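Local coordinates for regulator of Ty1 transposition protein 107 (Saccharomyces cerevisiae, PDB 3T7K), which recognises phosphorylated histone H2A through its C-terminal tandem BRCT repeats during DNA damage repair, at residues C[46-51]-C[93-98]; C[200-203]-C[207-210]; C[70-75]-C[158-163]; C[180-185]-C[212-217]. All blocks are in the same frame, centred on the assembly; numbering follows the deposited sequence.

Contact 1: C[46-51]-C[93-98]; sequences LGIKIF and IDLLKQ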
loop_
_atom_site.group_PDB
_atom_site.type_symbol
_atom_site.label_atom_id
_atom_site.label_comp_id
_atom_site.label_asym_id
_atom_site.label_seq_id
_atom_site.Cartn_x
_atom_site.Cartn_y
_atom_site.Cartn_z
ATOM N N LEU C 46 -18.872 10.699 -7.301
ATOM C CA LEU C 46 -17.936 11.809 -7.189
ATOM C C LEU C 46 -16.627 11.376 -6.537
ATOM O O LEU C 46 -15.834 12.215 -6.117
ATOM C CB LEU C 46 -18.553 12.973 -6.404
ATOM C CG LEU C 46 -19.830 13.582 -7.002
ATOM C CD1 LEU C 46 -20.487 14.573 -6.040
ATOM C CD2 LEU C 46 -19.534 14.272 -8.295
ATOM N N GLY C 47 -16.393 10.070 -6.469
ATOM C CA GLY C 47 -15.167 9.557 -5.890
ATOM C C GLY C 47 -15.043 9.799 -4.393
ATOM O O GLY C 47 -13.942 10.005 -3.885
ATOM N N ILE C 48 -16.173 9.800 -3.699
ATOM C CA ILE C 48 -16.195 9.841 -2.249
ATOM C C ILE C 48 -16.872 8.564 -1.732
ATOM O O ILE C 48 -18.051 8.293 -2.053
ATOM C CB ILE C 48 -17.009 11.034 -1.738
ATOM C CG1 ILE C 48 -16.464 12.349 -2.292
ATOM C CG2 ILE C 48 -17.015 11.049 -0.224
ATOM C CD1 ILE C 48 -17.328 13.535 -1.953
ATOM N N LYS C 49 -16.127 7.794 -0.939
ATOM C CA LYS C 49 -16.607 6.554 -0.323
ATOM C C LYS C 49 -16.449 6.677 1.177
ATOM O O LYS C 49 -15.377 7.081 1.655
ATOM C CB LYS C 49 -15.794 5.350 -0.819
ATOM C CG LYS C 49 -15.616 5.332 -2.320
ATOM C CD LYS C 49 -15.375 3.926 -2.865
ATOM C CE LYS C 49 -13.939 3.470 -2.702
ATOM N NZ LYS C 49 -13.671 2.274 -3.554
ATOM N N ILE C 50 -17.509 6.341 1.909
ATOM C CA ILE C 50 -17.517 6.444 3.363
ATOM C C ILE C 50 -17.714 5.072 4.004
ATOM O O ILE C 50 -18.759 4.440 3.826
ATOM C CB ILE C 50 -18.618 7.402 3.830
ATOM C CG1 ILE C 50 -18.474 8.736 3.090
ATOM C CG2 ILE C 50 -18.548 7.612 5.321
ATOM C CD1 ILE C 50 -19.219 9.880 3.740
ATOM N N PHE C 51 -16.697 4.610 4.729
ATOM C CA PHE C 51 -16.733 3.301 5.371
ATOM C C PHE C 51 -17.293 3.417 6.776
ATOM O O PHE C 51 -17.224 4.482 7.406
ATOM C CB PHE C 51 -15.337 2.681 5.397
ATOM C CG PHE C 51 -14.707 2.595 4.046
ATOM C CD1 PHE C 51 -14.592 1.380 3.397
ATOM C CD2 PHE C 51 -14.259 3.738 3.402
ATOM C CE1 PHE C 51 -14.021 1.307 2.133
ATOM C CE2 PHE C 51 -13.693 3.665 2.140
ATOM C CZ PHE C 51 -13.570 2.449 1.513
ATOM N N ILE C 93 -22.104 18.367 3.271
ATOM C CA ILE C 93 -23.385 19.057 3.319
ATOM C C ILE C 93 -23.483 20.035 2.147
ATOM O O ILE C 93 -24.414 19.969 1.356
ATOM C CB ILE C 93 -23.609 19.768 4.678
ATOM C CG1 ILE C 93 -23.821 18.737 5.792
ATOM C CG2 ILE C 93 -24.819 20.682 4.617
ATOM C CD1 ILE C 93 -24.024 19.361 7.155
ATOM N N ASP C 94 -22.514 20.936 2.039
ATOM C CA ASP C 94 -22.489 21.896 0.939
ATOM C C ASP C 94 -22.497 21.203 -0.412
ATOM O O ASP C 94 -23.143 21.666 -1.356
ATOM C CB ASP C 94 -21.266 22.795 1.043
ATOM C CG ASP C 94 -21.350 23.736 2.215
ATOM O OD1 ASP C 94 -22.430 23.774 2.845
ATOM O OD2 ASP C 94 -20.351 24.442 2.496
ATOM N N LEU C 95 -21.778 20.089 -0.483
ATOM C CA LEU C 95 -21.671 19.306 -1.699
ATOM C C LEU C 95 -23.037 18.822 -2.148
ATOM O O LEU C 95 -23.469 19.089 -3.279
ATOM C CB LEU C 95 -20.737 18.122 -1.480
ATOM C CG LEU C 95 -20.451 17.256 -2.700
ATOM C CD1 LEU C 95 -20.183 18.126 -3.931
ATOM C CD2 LEU C 95 -19.279 16.334 -2.408
ATOM N N LEU C 96 -23.716 18.100 -1.269
ATOM C CA LEU C 96 -25.046 17.588 -1.595
ATOM C C LEU C 96 -26.070 18.699 -1.856
ATOM O O LEU C 96 -26.920 18.565 -2.727
ATOM C CB LEU C 96 -25.534 16.605 -0.529
ATOM C CG LEU C 96 -24.775 15.273 -0.497
ATOM C CD1 LEU C 96 -25.243 14.391 0.646
ATOM C CD2 LEU C 96 -24.900 14.545 -1.820
ATOM N N LYS C 97 -25.976 19.798 -1.117
ATOM C CA LYS C 97 -26.836 20.957 -1.348
ATOM C C LYS C 97 -26.741 21.394 -2.809
ATOM O O LYS C 97 -27.748 21.489 -3.519
ATOM C CB LYS C 97 -26.423 22.108 -0.424
ATOM C CG LYS C 97 -27.292 23.363 -0.486
ATOM C CD LYS C 97 -27.035 24.245 0.743
ATOM C CE LYS C 97 -27.358 25.716 0.489
ATOM N NZ LYS C 97 -28.819 26.003 0.459
ATOM N N GLN C 98 -25.515 21.640 -3.255
ATOM C CA GLN C 98 -25.245 22.053 -4.629
ATOM C C GLN C 98 -25.728 21.012 -5.637
ATOM O O GLN C 98 -26.312 21.352 -6.665
ATOM C CB GLN C 98 -23.744 22.290 -4.804
ATOM C CG GLN C 98 -23.372 23.235 -5.920
ATOM C CD GLN C 98 -21.893 23.551 -5.912
ATOM O OE1 GLN C 98 -21.080 22.771 -6.411
ATOM N NE2 GLN C 98 -21.533 24.693 -5.326
#
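Leu95 of helix 90-99 sends its two methyl branches against Leu46 and Ile48, a purely apolar contact inside the first BRCT repeat, where a central parallel sheet is packed by helices. Segment 46-51 supplies the edge strand 48-50 and the turn that leads into it from helix 37-45. That helix ends in a Schellman motif with Gly47, at positive phi, as its C-prime residue: Ile48 N returns to Leu43 O and Gly47 N to Asn44 O. The turn places Leu46 and Ile48, two residues apart, so that both point toward helix 90-99.

The tight part is the meeting of Ile48 CD1 with Leu95 CD2, end to end at 3.4 Å, closer than ordinary carbon contact. With CG anti to the backbone N (chi1 -176°), the fork of Leu95 is directed at the strand. Ile48 is enclosed further by Leu23 of the neighbouring strand, by Leu43 and by Phe91, while Leu46 also rests on Ile99, one turn of helix beyond Leu95.

The solvent side is looser: beyond Leu95 the helix turns exposed Ile93 and Lys97 outward. Asp94 and Gln98 turn their polar ends to Tyr116 and Asn110 rather than to the strand. Only 113 Å² is buried between the segments, summed over both, and the second methyl pair is relaxed: Leu46 CD1 meets Leu95 CD1 tip to tip at 4.1 Å.

Contact 2: C[200-203]-C[207-210]; sequences LIVT and QVKK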
loop_
_atom_site.group_PDB
_atom_site.type_symbol
_atom_site.label_atom_id
_atom_site.label_comp_id
_atom_site.label_asym_id
_atom_site.label_seq_id
_atom_site.Cartn_x
_atom_site.Cartn_y
_atom_site.Cartn_z
ATOM N N LEU C 200 4.215 1.579 31.455
ATOM C CA LEU C 200 2.913 1.212 31.978
ATOM C C LEU C 200 1.964 2.381 31.841
ATOM O O LEU C 200 2.355 3.532 32.042
ATOM C CB LEU C 200 3.013 0.801 33.454
ATOM C CG LEU C 200 3.998 -0.318 33.832
ATOM C CD1 LEU C 200 5.412 0.228 34.096
ATOM C CD2 LEU C 200 3.514 -1.053 35.065
ATOM N N ILE C 201 0.714 2.079 31.508
ATOM C CA ILE C 201 -0.302 3.098 31.395
ATOM C C ILE C 201 -1.230 2.795 32.532
ATOM O O ILE C 201 -1.682 1.665 32.676
ATOM C CB ILE C 201 -1.083 2.983 30.080
ATOM C CG1 ILE C 201 -0.147 3.220 28.896
ATOM C CG2 ILE C 201 -2.219 3.988 30.059
ATOM C CD1 ILE C 201 -0.820 3.027 27.522
ATOM N N VAL C 202 -1.490 3.790 33.367
ATOM C CA VAL C 202 -2.225 3.539 34.587
ATOM C C VAL C 202 -3.323 4.557 34.787
ATOM O O VAL C 202 -3.379 5.567 34.088
ATOM C CB VAL C 202 -1.285 3.524 35.829
ATOM C CG1 VAL C 202 -0.271 2.394 35.707
ATOM C CG2 VAL C 202 -0.593 4.860 35.999
ATOM N N THR C 203 -4.193 4.259 35.746
ATOM C CA THR C 203 -5.312 5.109 36.125
ATOM C C THR C 203 -5.099 5.764 37.498
ATOM O O THR C 203 -5.329 6.962 37.661
ATOM C CB THR C 203 -6.616 4.282 36.188
ATOM O OG1 THR C 203 -6.966 3.826 34.873
ATOM C CG2 THR C 203 -7.751 5.115 36.763
ATOM N N GLN C 207 -1.816 2.630 41.816
ATOM C CA GLN C 207 -1.184 1.692 40.900
ATOM C C GLN C 207 0.279 2.050 40.685
ATOM O O GLN C 207 1.127 1.170 40.531
ATOM C CB GLN C 207 -1.938 1.648 39.572
ATOM C CG GLN C 207 -3.322 1.024 39.681
ATOM C CD GLN C 207 -4.208 1.360 38.495
ATOM O OE1 GLN C 207 -4.070 2.423 37.878
ATOM N NE2 GLN C 207 -5.124 0.452 38.169
ATOM N N VAL C 208 0.573 3.346 40.686
ATOM C CA VAL C 208 1.941 3.802 40.578
ATOM C C VAL C 208 2.779 3.205 41.725
ATOM O O VAL C 208 3.863 2.664 41.502
ATOM C CB VAL C 208 2.017 5.345 40.589
ATOM C CG1 VAL C 208 3.456 5.814 40.577
ATOM C CG2 VAL C 208 1.249 5.933 39.392
ATOM N N LYS C 209 2.267 3.291 42.948
ATOM C CA LYS C 209 3.007 2.790 44.104
ATOM C C LYS C 209 3.268 1.296 43.991
ATOM O O LYS C 209 4.401 0.846 44.110
ATOM C CB LYS C 209 2.258 3.101 45.399
ATOM C CG LYS C 209 1.955 4.575 45.587
ATOM C CD LYS C 209 0.769 4.761 46.521
ATOM C CE LYS C 209 0.611 6.209 46.946
ATOM N NZ LYS C 209 -0.732 6.452 47.540
ATOM N N LYS C 210 2.218 0.525 43.754
ATOM C CA LYS C 210 2.365 -0.910 43.557
ATOM C C LYS C 210 3.438 -1.254 42.528
ATOM O O LYS C 210 4.315 -2.076 42.787
ATOM C CB LYS C 210 1.036 -1.528 43.127
ATOM C CG LYS C 210 1.080 -3.053 43.001
ATOM C CD LYS C 210 -0.194 -3.610 42.366
ATOM C CE LYS C 210 -0.095 -5.126 42.146
ATOM N NZ LYS C 210 -0.817 -5.907 43.195
#
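Thr203 N donates to Gln207 OE1 across 2.8 Å, the single hydrogen bond between 200-203 and 207-210. The N-H points at the oxygen with an angle of 150°, and the donor lies in the carbonyl plane of the amide, 159° from CD as seen at OE1. The same oxygen also accepts from Lys204 N, so two successive backbone N-H groups are gripped by one side-chain carbonyl. Gln207 gets there with CG anti to the carbonyl carbon (chi1 -68°) and the chain extended beyond, running back from the helix to the loop that precedes it. The other end of the amide, NE2, makes a weak hydrogen bond to Asp149 OD2, which Thr203 OG1 also contacts by a hydrogen bond. Without the amide, as with an alanine at Gln207, the N-H groups of Thr203 and Lys204 are likely to lose their shared acceptor, leaving the turn between strand and helix less firmly held.

The turn opens the crossover of a beta-alpha-beta unit in the second BRCT repeat: strand 198-201, helix 205-218, strand 224-227.

Van der Waals contact makes up the rest. Val202 CB and Thr203 CB each lie 3.6 Å from Gln207 OE1, packing round the bonded oxygen. The apolar pair is Val202 CG2 and Val208 CG2, 4.0 Å apart, the side chains crossing at about a right angle. Leu250 of strand 249-253 touches both valines.

Contact 3: C[70-75]-C[158-163]; sequences RTEKFL and GSVLKA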
loop_
_atom_site.group_PDB
_atom_site.type_symbol
_atom_site.label_atom_id
_atom_site.label_comp_id
_atom_site.label_asym_id
_atom_site.label_seq_id
_atom_site.Cartn_x
_atom_site.Cartn_y
_atom_site.Cartn_z
ATOM N N ARG C 70 -11.730 12.989 20.559
ATOM C CA ARG C 70 -11.009 11.898 21.188
ATOM C C ARG C 70 -11.676 10.558 20.918
ATOM O O ARG C 70 -11.518 9.620 21.697
ATOM C CB ARG C 70 -10.906 12.138 22.698
ATOM C CG ARG C 70 -10.140 13.409 23.055
ATOM C CD ARG C 70 -10.216 13.711 24.536
ATOM N NE ARG C 70 -8.941 14.213 25.030
ATOM C CZ ARG C 70 -8.147 13.535 25.849
ATOM N NH1 ARG C 70 -8.505 12.328 26.276
ATOM N NH2 ARG C 70 -6.998 14.064 26.238
ATOM N N THR C 71 -12.430 10.454 19.827
ATOM C CA THR C 71 -13.037 9.176 19.492
ATOM C C THR C 71 -11.965 8.240 19.002
ATOM O O THR C 71 -10.934 8.689 18.528
ATOM C CB THR C 71 -14.059 9.307 18.348
ATOM O OG1 THR C 71 -13.479 10.089 17.287
ATOM C CG2 THR C 71 -15.342 9.951 18.851
ATOM N N GLU C 72 -12.216 6.942 19.088
ATOM C CA GLU C 72 -11.338 5.956 18.471
ATOM C C GLU C 72 -11.066 6.286 17.000
ATOM O O GLU C 72 -9.932 6.197 16.523
ATOM C CB GLU C 72 -11.965 4.566 18.575
ATOM C CG GLU C 72 -11.164 3.473 17.890
ATOM C CD GLU C 72 -11.827 2.115 18.009
ATOM O OE1 GLU C 72 -12.995 2.069 18.447
ATOM O OE2 GLU C 72 -11.189 1.091 17.674
ATOM N N LYS C 73 -12.111 6.681 16.284
ATOM C CA LYS C 73 -11.980 6.962 14.853
ATOM C C LYS C 73 -11.064 8.135 14.572
ATOM O O LYS C 73 -10.176 8.041 13.717
ATOM C CB LYS C 73 -13.348 7.204 14.223
ATOM C CG LYS C 73 -14.003 5.948 13.709
ATOM C CD LYS C 73 -15.385 6.271 13.165
ATOM C CE LYS C 73 -15.963 5.103 12.404
ATOM N NZ LYS C 73 -17.424 5.296 12.198
ATOM N N PHE C 74 -11.275 9.240 15.284
ATOM C CA PHE C 74 -10.395 10.380 15.123
ATOM C C PHE C 74 -8.942 10.027 15.432
ATOM O O PHE C 74 -8.055 10.359 14.663
ATOM C CB PHE C 74 -10.832 11.580 15.963
ATOM C CG PHE C 74 -10.306 12.874 15.435
ATOM C CD1 PHE C 74 -11.032 13.599 14.497
ATOM C CD2 PHE C 74 -9.051 13.330 15.803
ATOM C CE1 PHE C 74 -10.539 14.782 13.972
ATOM C CE2 PHE C 74 -8.552 14.516 15.284
ATOM C CZ PHE C 74 -9.304 15.243 14.361
ATOM N N LEU C 75 -8.696 9.356 16.557
ATOM C CA LEU C 75 -7.319 9.059 16.943
ATOM C C LEU C 75 -6.674 8.140 15.924
ATOM O O LEU C 75 -5.483 8.276 15.603
ATOM C CB LEU C 75 -7.277 8.413 18.333
ATOM C CG LEU C 75 -7.749 9.330 19.460
ATOM C CD1 LEU C 75 -7.901 8.541 20.765
ATOM C CD2 LEU C 75 -6.791 10.479 19.627
ATOM N N GLY C 158 -6.470 -0.390 23.379
ATOM C CA GLY C 158 -5.466 -1.261 22.800
ATOM C C GLY C 158 -5.390 -1.116 21.293
ATOM O O GLY C 158 -4.307 -1.082 20.715
ATOM N N SER C 159 -6.555 -1.032 20.658
ATOM C CA SER C 159 -6.633 -0.985 19.209
ATOM C C SER C 159 -6.047 0.323 18.697
ATOM O O SER C 159 -5.284 0.321 17.735
ATOM C CB SER C 159 -8.084 -1.153 18.743
ATOM O OG SER C 159 -8.142 -1.257 17.330
ATOM N N VAL C 160 -6.380 1.428 19.364
ATOM C CA VAL C 160 -5.799 2.735 19.053
ATOM C C VAL C 160 -4.267 2.743 19.168
ATOM O O VAL C 160 -3.551 3.209 18.268
ATOM C CB VAL C 160 -6.374 3.821 19.978
ATOM C CG1 VAL C 160 -5.555 5.083 19.885
ATOM C CG2 VAL C 160 -7.838 4.091 19.641
ATOM N N LEU C 161 -3.758 2.208 20.274
ATOM C CA LEU C 161 -2.317 2.207 20.516
ATOM C C LEU C 161 -1.577 1.342 19.508
ATOM O O LEU C 161 -0.456 1.645 19.115
ATOM C CB LEU C 161 -2.011 1.706 21.934
ATOM C CG LEU C 161 -2.447 2.597 23.105
ATOM C CD1 LEU C 161 -2.140 1.937 24.468
ATOM C CD2 LEU C 161 -1.775 3.951 23.017
ATOM N N LYS C 162 -2.182 0.234 19.116
ATOM C CA LYS C 162 -1.524 -0.638 18.163
ATOM C C LYS C 162 -1.569 0.028 16.789
ATOM O O LYS C 162 -0.640 -0.121 15.986
ATOM C CB LYS C 162 -2.179 -2.019 18.143
ATOM C CG LYS C 162 -1.830 -2.868 19.351
ATOM C CD LYS C 162 -2.570 -4.204 19.338
ATOM C CE LYS C 162 -4.000 -4.054 19.844
ATOM N NZ LYS C 162 -4.716 -5.364 19.898
ATOM N N ALA C 163 -2.626 0.791 16.528
ATOM C CA ALA C 163 -2.702 1.506 15.247
ATOM C C ALA C 163 -1.541 2.476 15.159
ATOM O O ALA C 163 -1.136 2.861 14.068
ATOM C CB ALA C 163 -4.037 2.244 15.089
#
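The interface between the two BRCT repeats runs through this contact, where helix 72-77 of the first repeat lies against helix 154-163 of the second. Their backbones come nearest at Glu72 and Val160, whose CA atoms are 6.4 Å apart. Val160 is the central side chain and uses both methyls. CG2 rests on the aliphatic part of Glu72, 3.8 Å from its CG, while CG1 meets Leu75 CB at 4.1 Å. With CG1 anti to the backbone N (chi1 167°), the fork of Val160 opens between residues one helical turn apart. The side chains of Glu72 and Val160 lie alongside one another, pointing opposite ways, the glutamate continuing extended toward Ser159. Ile236 and Phe237 of helix 229-237 bring a third helix to the apolar side, touching Val160 and Leu75 respectively.

The carboxylate and the serine hydroxyl do not bond directly, Glu72 OE2 standing 3.9 Å from Ser159 OG. Lys76 joins them instead, its NZ forming a salt bridge with Glu72 OE2 and a hydrogen bond with Ser159 OG. At the start of the same helix Thr71 is the N-cap, its OG1 accepting from Phe74 N at 3.1 Å.

The bound peptide lies against this helix start: Lys73 NZ hydrogen-bonds its modified side chain, Arg70 N hydrogen-bonds an acidic one, and Leu75 packs on an apolar one. Leu75 therefore touches both the second repeat and the ligand. This chemistry implies an apolar seam bordered by a lysine-bridged polar edge, which ties the phosphopeptide-binding helix of one repeat to the other.

Contact 4: C[180-185]-C[212-217]; sequences EDIIPN and TKLIND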
loop_
_atom_site.group_PDB
_atom_site.type_symbol
_atom_site.label_atom_id
_atom_site.label_comp_id
_atom_site.label_asym_id
_atom_site.label_seq_id
_atom_site.Cartn_x
_atom_site.Cartn_y
_atom_site.Cartn_z
ATOM N N GLU C 180 6.078 -10.810 37.717
ATOM C CA GLU C 180 6.259 -11.715 36.586
ATOM C C GLU C 180 5.262 -11.447 35.446
ATOM O O GLU C 180 5.531 -11.785 34.291
ATOM C CB GLU C 180 6.206 -13.176 37.041
ATOM C CG GLU C 180 7.433 -13.622 37.850
ATOM C CD GLU C 180 7.287 -13.406 39.358
ATOM O OE1 GLU C 180 6.329 -12.723 39.785
ATOM O OE2 GLU C 180 8.131 -13.935 40.123
ATOM N N ASP C 181 4.125 -10.831 35.771
ATOM C CA ASP C 181 3.126 -10.464 34.757
ATOM C C ASP C 181 3.544 -9.267 33.908
ATOM O O ASP C 181 3.010 -9.051 32.827
ATOM C CB ASP C 181 1.776 -10.153 35.410
ATOM C CG ASP C 181 1.193 -11.348 36.140
ATOM O OD1 ASP C 181 1.357 -12.484 35.631
ATOM O OD2 ASP C 181 0.589 -11.151 37.226
ATOM N N ILE C 182 4.483 -8.474 34.406
ATOM C CA ILE C 182 4.891 -7.275 33.692
ATOM C C ILE C 182 5.856 -7.595 32.573
ATOM O O ILE C 182 6.899 -8.196 32.800
ATOM C CB ILE C 182 5.542 -6.270 34.635
ATOM C CG1 ILE C 182 4.619 -6.010 35.827
ATOM C CG2 ILE C 182 5.851 -4.980 33.897
ATOM C CD1 ILE C 182 5.191 -5.028 36.816
ATOM N N ILE C 183 5.513 -7.183 31.353
ATOM C CA ILE C 183 6.406 -7.367 30.217
ATOM C C ILE C 183 7.295 -6.142 29.993
ATOM O O ILE C 183 6.875 -5.008 30.221
ATOM C CB ILE C 183 5.624 -7.715 28.927
ATOM C CG1 ILE C 183 4.912 -6.486 28.360
ATOM C CG2 ILE C 183 4.605 -8.814 29.217
ATOM C CD1 ILE C 183 4.300 -6.726 26.977
ATOM N N PRO C 184 8.540 -6.370 29.562
ATOM C CA PRO C 184 9.466 -5.278 29.299
ATOM C C PRO C 184 9.179 -4.675 27.921
ATOM O O PRO C 184 8.604 -5.338 27.059
ATOM C CB PRO C 184 10.820 -5.985 29.288
ATOM C CG PRO C 184 10.514 -7.319 28.722
ATOM C CD PRO C 184 9.114 -7.673 29.193
ATOM N N ASN C 185 9.564 -3.423 27.730
ATOM C CA ASN C 185 9.446 -2.794 26.432
ATOM C C ASN C 185 10.644 -3.169 25.550
ATOM O O ASN C 185 11.647 -2.460 25.514
ATOM C CB ASN C 185 9.363 -1.290 26.607
ATOM C CG ASN C 185 9.424 -0.558 25.300
ATOM O OD1 ASN C 185 8.839 -0.986 24.305
ATOM N ND2 ASN C 185 10.162 0.541 25.285
ATOM N N THR C 212 5.904 0.592 40.927
ATOM C CA THR C 212 7.272 1.030 41.165
ATOM C C THR C 212 7.924 0.113 42.216
ATOM O O THR C 212 9.102 -0.253 42.109
ATOM C CB THR C 212 7.326 2.507 41.612
ATOM O OG1 THR C 212 6.442 2.713 42.725
ATOM C CG2 THR C 212 6.893 3.412 40.484
ATOM N N LYS C 213 7.157 -0.278 43.222
ATOM C CA LYS C 213 7.726 -1.141 44.266
ATOM C C LYS C 213 8.101 -2.521 43.722
ATOM O O LYS C 213 9.210 -3.013 43.960
ATOM C CB LYS C 213 6.793 -1.256 45.457
ATOM C CG LYS C 213 6.833 -0.049 46.388
ATOM C CD LYS C 213 6.126 -0.337 47.718
ATOM N NZ LYS C 213 3.944 -0.951 48.804
ATOM N N LEU C 214 7.181 -3.123 42.974
ATOM C CA LEU C 214 7.410 -4.425 42.362
ATOM C C LEU C 214 8.660 -4.395 41.511
ATOM O O LEU C 214 9.563 -5.220 41.681
ATOM C CB LEU C 214 6.223 -4.825 41.486
ATOM C CG LEU C 214 5.179 -5.825 41.975
ATOM C CD1 LEU C 214 4.595 -5.409 43.317
ATOM C CD2 LEU C 214 4.074 -5.972 40.914
ATOM N N ILE C 215 8.720 -3.445 40.583
ATOM C CA ILE C 215 9.837 -3.389 39.665
ATOM C C ILE C 215 11.115 -3.020 40.393
ATOM O O ILE C 215 12.197 -3.529 40.094
ATOM C CB ILE C 215 9.588 -2.360 38.527
ATOM C CG1 ILE C 215 8.430 -2.831 37.639
ATOM C CG2 ILE C 215 10.879 -2.156 37.725
ATOM C CD1 ILE C 215 7.860 -1.748 36.690
ATOM N N ASN C 216 11.008 -2.108 41.346
ATOM C CA ASN C 216 12.210 -1.692 42.038
ATOM C C ASN C 216 12.764 -2.787 42.963
ATOM O O ASN C 216 13.967 -2.909 43.112
ATOM C CB ASN C 216 12.047 -0.299 42.669
ATOM C CG ASN C 216 11.968 0.819 41.585
ATOM O OD1 ASN C 216 12.665 0.754 40.561
ATOM N ND2 ASN C 216 11.116 1.821 41.804
ATOM N N ASP C 217 11.892 -3.629 43.498
ATOM C CA ASP C 217 12.329 -4.833 44.211
ATOM C C ASP C 217 13.044 -5.841 43.320
ATOM O O ASP C 217 14.025 -6.447 43.733
ATOM C CB ASP C 217 11.140 -5.542 44.850
ATOM C CG ASP C 217 10.677 -4.866 46.121
ATOM O OD1 ASP C 217 11.377 -3.936 46.571
ATOM O OD2 ASP C 217 9.624 -5.271 46.673
#
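The backbones of loop 180-185 and helix 205-218 stay well apart, their nearest CA atoms, those of Ile182 and Ile215, being 8.7 Å from each other, so side chains alone make the contact. The place is the outer end of the second BRCT repeat, where the connection from strand 168-172 to strand 198-201 passes beside the helix of the following beta-alpha-beta unit. A 3-10 segment that runs to Asp181 ends just before Ile182, which points toward the helix from an extended backbone.

Ile182 does all the touching from the loop, and does it with CD1. Its CG1 is anti to the carbonyl carbon (chi1 -53°) and CD1 continues in an extended line, carrying the methyl to the helix. There Ile182 CD1 meets Ile215 CG1 at 4.0 Å, the two isoleucines crossing at about a right angle. Tyr198 touches both of them from strand 198-201, and Ile215 continues inward onto Leu200 and Ile224, linking the loop to the sheet.

Two salt bridges lie just ahead of Ile182 in the chain: Glu180 with Arg218, the last residue of helix 205-218, and Asp181 with Arg173. The methyl of Ile182 has a second, looser neighbour one residue back along the helix, Leu214 CD2 standing off at 4.4 Å from Ile182 CD1.

In the fold
The four contacts follow the length of the elongated tandem. Contact 1 lies in the first BRCT repeat, contacts 2 and 4 in the second, and contact 3 joins the two near the centre of the chain. Contacts 1 and 3 alternate along the chain without touching, and both close before contacts 4 and 2 open. Contacts 1 and 4 are farthest apart, about 51 Å between centres. Contacts 2 and 4, about 11 Å between centres, share helix 205-218, and contact 2 is nested within the loop that contact 4 closes. Leu161 CD1 lies 3.5 Å from Ile201 CD1, so helix 154-163 packs on the first repeat at contact 3 and on the sheet of the second repeat.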